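PDB 6MZO: inactive Zymogen C11 Protease from Parabacteroides distasonis, which probably cleaves peptide bonds as a clostripain-like cysteine peptidase of clan CD once activated, and is captured here as an inactive zymogen. Local coordinates for residues Y272-R284 with K327-L340. Sequence-based numbering, arbitrary orientation.
Sequences YHALYDFDDYVSR and KYSGLSIYVPQEAL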
# COMPACT_ATOMS: atom_id res chain seq x y z
N TYR A 272 -13.75 11.88 14.37
CA TYR A 272 -13.26 10.55 14.76
C TYR A 272 -12.26 10.09 13.72
O TYR A 272 -12.45 10.36 12.52
CB TYR A 272 -14.41 9.53 14.89
CG TYR A 272 -15.30 9.84 16.07
CD1 TYR A 272 -14.89 9.49 17.37
CD2 TYR A 272 -16.48 10.46 15.90
CE1 TYR A 272 -15.67 9.78 18.45
CE2 TYR A 272 -17.25 10.77 16.96
CZ TYR A 272 -16.85 10.40 18.23
OH TYR A 272 -17.69 10.73 19.28
N HIS A 273 -11.18 9.46 14.17
CA HIS A 273 -10.19 8.89 13.24
C HIS A 273 -10.07 7.42 13.57
O HIS A 273 -10.20 7.05 14.74
CB HIS A 273 -8.79 9.58 13.41
CG HIS A 273 -8.89 11.06 13.60
ND1 HIS A 273 -9.45 11.88 12.65
CD2 HIS A 273 -8.57 11.85 14.65
CE1 HIS A 273 -9.49 13.12 13.12
NE2 HIS A 273 -8.95 13.14 14.33
N ALA A 274 -9.81 6.58 12.56
CA ALA A 274 -9.65 5.15 12.77
C ALA A 274 -8.18 4.80 13.03
O ALA A 274 -7.92 3.94 13.89
CB ALA A 274 -10.16 4.41 11.51
N LEU A 275 -7.27 5.43 12.29
CA LEU A 275 -5.88 4.92 12.31
C LEU A 275 -4.92 5.87 12.97
O LEU A 275 -4.90 7.09 12.65
CB LEU A 275 -5.39 4.62 10.90
CG LEU A 275 -6.32 3.87 10.00
CD1 LEU A 275 -5.61 3.64 8.61
CD2 LEU A 275 -6.62 2.49 10.58
N TYR A 276 -4.11 5.34 13.85
CA TYR A 276 -3.10 6.06 14.59
C TYR A 276 -1.75 5.36 14.48
O TYR A 276 -1.67 4.31 13.96
CB TYR A 276 -3.51 6.14 16.05
CG TYR A 276 -4.71 7.00 16.28
CD1 TYR A 276 -5.98 6.49 16.20
CD2 TYR A 276 -4.58 8.31 16.55
CE1 TYR A 276 -7.08 7.28 16.40
CE2 TYR A 276 -5.67 9.10 16.75
CZ TYR A 276 -6.92 8.58 16.68
OH TYR A 276 -7.99 9.38 16.88
N ASP A 277 -0.68 5.97 14.98
CA ASP A 277 0.61 5.32 14.92
C ASP A 277 0.62 4.05 15.75
O ASP A 277 0.21 4.05 16.86
CB ASP A 277 1.75 6.24 15.38
CG ASP A 277 3.08 5.55 15.35
OD1 ASP A 277 3.55 5.31 14.27
OD2 ASP A 277 3.61 5.23 16.39
N PHE A 278 1.12 2.98 15.17
CA PHE A 278 1.14 1.69 15.80
C PHE A 278 1.91 1.61 17.12
O PHE A 278 1.42 1.16 18.10
CB PHE A 278 1.66 0.69 14.77
CG PHE A 278 1.51 -0.75 15.13
CD1 PHE A 278 0.57 -1.19 16.00
CD2 PHE A 278 2.32 -1.66 14.55
CE1 PHE A 278 0.45 -2.52 16.27
CE2 PHE A 278 2.21 -2.99 14.81
CZ PHE A 278 1.27 -3.42 15.68
N ASP A 279 3.14 2.10 17.11
CA ASP A 279 3.97 2.08 18.28
C ASP A 279 3.36 2.90 19.40
O ASP A 279 3.30 2.47 20.49
CB ASP A 279 5.40 2.54 17.93
CG ASP A 279 6.35 2.53 19.11
OD1 ASP A 279 6.17 3.31 20.00
OD2 ASP A 279 7.28 1.77 19.09
N ASP A 280 2.88 4.08 19.07
CA ASP A 280 2.26 4.94 20.04
C ASP A 280 1.09 4.23 20.73
O ASP A 280 1.01 4.21 21.91
CB ASP A 280 1.83 6.24 19.38
CG ASP A 280 1.55 7.36 20.37
OD1 ASP A 280 1.91 7.23 21.51
OD2 ASP A 280 0.97 8.33 19.95
N TYR A 281 0.22 3.63 19.95
CA TYR A 281 -0.91 2.90 20.50
C TYR A 281 -0.44 1.78 21.41
O TYR A 281 -0.87 1.66 22.52
CB TYR A 281 -1.76 2.33 19.39
CG TYR A 281 -2.96 1.55 19.84
CD1 TYR A 281 -3.79 2.03 20.82
CD2 TYR A 281 -3.27 0.34 19.27
CE1 TYR A 281 -4.89 1.31 21.23
CE2 TYR A 281 -4.36 -0.37 19.66
CZ TYR A 281 -5.17 0.12 20.64
OH TYR A 281 -6.25 -0.58 21.03
N VAL A 282 0.43 0.93 20.91
CA VAL A 282 0.93 -0.18 21.71
C VAL A 282 1.59 0.29 23.00
O VAL A 282 1.39 -0.33 24.08
CB VAL A 282 1.97 -1.08 20.83
CG1 VAL A 282 2.79 -1.96 21.75
CG2 VAL A 282 1.20 -1.90 19.83
N SER A 283 2.28 1.44 22.96
CA SER A 283 2.91 1.95 24.17
C SER A 283 1.89 2.29 25.30
O SER A 283 2.25 2.34 26.48
CB SER A 283 3.78 3.21 23.85
OG SER A 283 2.92 4.36 23.75
N ARG A 284 0.61 2.47 24.95
CA ARG A 284 -0.45 2.74 25.93
C ARG A 284 -1.00 1.50 26.61
O ARG A 284 -1.67 1.59 27.64
CB ARG A 284 -1.66 3.43 25.29
CG ARG A 284 -1.37 4.65 24.45
CD ARG A 284 -0.47 5.56 25.17
NE ARG A 284 0.12 6.55 24.28
CZ ARG A 284 0.07 7.87 24.49
NH1 ARG A 284 -0.57 8.36 25.58
NH2 ARG A 284 0.64 8.69 23.61
N LYS A 327 5.54 11.35 16.11
CA LYS A 327 5.94 9.96 16.41
C LYS A 327 5.75 9.18 15.15
O LYS A 327 4.71 9.32 14.52
CB LYS A 327 5.10 9.32 17.52
CG LYS A 327 5.39 10.06 18.90
CD LYS A 327 4.54 9.48 19.98
CE LYS A 327 4.84 10.20 21.31
NZ LYS A 327 3.89 9.72 22.37
N TYR A 328 6.73 8.38 14.75
CA TYR A 328 6.57 7.72 13.43
C TYR A 328 7.16 6.35 13.48
O TYR A 328 8.43 6.21 13.47
CB TYR A 328 7.26 8.58 12.35
CG TYR A 328 7.09 7.97 10.99
CD1 TYR A 328 5.86 7.91 10.44
CD2 TYR A 328 8.20 7.45 10.26
CE1 TYR A 328 5.63 7.30 9.20
CE2 TYR A 328 7.99 6.85 8.99
CZ TYR A 328 6.71 6.80 8.49
OH TYR A 328 6.45 6.19 7.29
N SER A 329 6.30 5.30 13.53
CA SER A 329 6.83 3.91 13.57
C SER A 329 6.86 3.24 12.18
O SER A 329 7.45 2.16 11.99
CB SER A 329 5.99 3.09 14.59
OG SER A 329 4.68 2.88 14.05
N GLY A 330 6.26 3.91 11.19
CA GLY A 330 6.18 3.38 9.81
C GLY A 330 4.95 2.51 9.61
O GLY A 330 4.68 2.10 8.52
N LEU A 331 4.17 2.26 10.69
CA LEU A 331 2.92 1.49 10.53
C LEU A 331 1.79 2.23 11.26
O LEU A 331 1.97 2.71 12.34
CB LEU A 331 2.99 0.07 11.10
CG LEU A 331 3.84 -0.90 10.22
CD1 LEU A 331 3.96 -2.23 10.99
CD2 LEU A 331 3.13 -1.12 8.94
N SER A 332 0.63 2.28 10.59
CA SER A 332 -0.60 2.71 11.24
C SER A 332 -1.28 1.47 11.83
O SER A 332 -0.95 0.30 11.45
CB SER A 332 -1.53 3.39 10.22
OG SER A 332 -0.91 4.59 9.77
N ILE A 333 -2.30 1.71 12.67
CA ILE A 333 -3.04 0.66 13.31
C ILE A 333 -4.46 1.18 13.56
O ILE A 333 -4.65 2.40 13.85
CB ILE A 333 -2.40 0.19 14.61
CG1 ILE A 333 -2.91 -1.15 15.04
CG2 ILE A 333 -2.61 1.24 15.79
CD1 ILE A 333 -2.42 -2.37 14.10
N TYR A 334 -5.46 0.30 13.44
CA TYR A 334 -6.82 0.65 13.93
C TYR A 334 -6.81 0.73 15.45
O TYR A 334 -6.27 -0.16 16.12
CB TYR A 334 -7.89 -0.39 13.48
CG TYR A 334 -9.30 -0.03 13.97
CD1 TYR A 334 -9.88 1.17 13.57
CD2 TYR A 334 -10.02 -0.90 14.82
CE1 TYR A 334 -11.13 1.55 14.06
CE2 TYR A 334 -11.31 -0.54 15.26
CZ TYR A 334 -11.83 0.68 14.87
OH TYR A 334 -13.10 1.03 15.28
N VAL A 335 -7.51 1.75 16.01
CA VAL A 335 -7.63 1.83 17.47
C VAL A 335 -9.13 1.67 17.79
O VAL A 335 -9.90 2.59 17.53
CB VAL A 335 -7.11 3.18 17.98
CG1 VAL A 335 -7.45 3.34 19.49
CG2 VAL A 335 -5.56 3.26 17.73
N PRO A 336 -9.52 0.54 18.42
CA PRO A 336 -10.93 0.40 18.77
C PRO A 336 -11.39 1.51 19.74
O PRO A 336 -10.68 1.94 20.67
CB PRO A 336 -10.99 -0.95 19.48
CG PRO A 336 -9.90 -1.77 18.68
CD PRO A 336 -8.77 -0.74 18.53
N GLN A 337 -12.59 1.98 19.48
CA GLN A 337 -13.15 3.12 20.21
C GLN A 337 -14.62 2.89 20.51
O GLN A 337 -15.39 2.35 19.68
CB GLN A 337 -12.98 4.41 19.40
CG GLN A 337 -11.51 4.80 19.22
CD GLN A 337 -11.31 5.81 18.10
OE1 GLN A 337 -11.76 6.98 18.19
NE2 GLN A 337 -10.65 5.36 17.02
N GLU A 338 -15.03 3.30 21.69
CA GLU A 338 -16.41 3.09 22.14
C GLU A 338 -17.39 3.77 21.18
O GLU A 338 -18.50 3.27 20.92
CB GLU A 338 -16.57 3.63 23.55
CG GLU A 338 -17.91 3.25 24.19
CD GLU A 338 -18.06 3.76 25.61
OE1 GLU A 338 -17.09 4.27 26.20
OE2 GLU A 338 -19.18 3.69 26.13
N ALA A 339 -16.97 4.89 20.61
CA ALA A 339 -17.87 5.70 19.81
C ALA A 339 -18.05 5.16 18.38
O ALA A 339 -18.88 5.68 17.63
CB ALA A 339 -17.38 7.13 19.76
N LEU A 340 -17.28 4.12 18.04
CA LEU A 340 -17.28 3.54 16.70
C LEU A 340 -17.72 2.07 16.65
O LEU A 340 -16.99 1.23 16.13
CB LEU A 340 -15.87 3.66 16.10
CG LEU A 340 -15.33 5.10 16.13
CD1 LEU A 340 -14.01 5.21 15.49
CD2 LEU A 340 -16.32 5.95 15.39
O HOH W 1 -10.80 9.18 16.97
O HOH W 2 3.74 5.44 11.48
O HOH W 3 1.56 10.74 21.20
O HOH W 4 4.66 6.83 22.48
O HOH W 5 -8.26 1.15 21.89
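Ile-333 and Val-335 fill the tight part of this contact, packed against aromatic rings of residues 272-284. Ile-333, its CG1 anti to the backbone N (chi1 -162°), brings CG1 and CD1 obliquely to CD1 and CE1 of Phe-278, while CG2 meets CD2 of Tyr-281 at 3.7 Å. Val-335 wedges CG2 between two tyrosines: over a face of Tyr-281, a CH-pi contact 3.8 Å from the ring centroid, and 3.6 Å from CD1 of Tyr-276. Tyr-276 and Ile-333 form an antiparallel hydrogen-bonded pair. Beyond it, the Gln-337 amide sends NE2 to His-273 O (2.9 Å, nearly straight) and to Val-335 O, both in its plane, which fixes its rotation; a water joins its OE1 to Tyr-276 OH. Asp-277, N-cap of helix 278-283, accepts Asp-280 N at OD2, while OD1 takes Ser-329 OG (2.7 Å) and Ser-329 N (2.8 Å) from opposite faces of the carboxylate. With alanine at Asp-277, the helix would probably lose its side-chain cap and Ser-329 OG and N their shared acceptor. The solvent side is looser: Lys-327 NZ makes a weak 3.3 Å salt bridge to Asp-280 OD1, supplemented by two bridging waters; Arg-284 NH2 binds that oxygen firmly, and Gln-263 N binds OD2. The two-stranded sheet is separate from the large mixed one but joined to its strand 226-231 through Gly-330 and Tyr-328; helices 168-173, 288-301 and 341-347 pack on Ile-333, Ser-329 and Tyr-334 respectively.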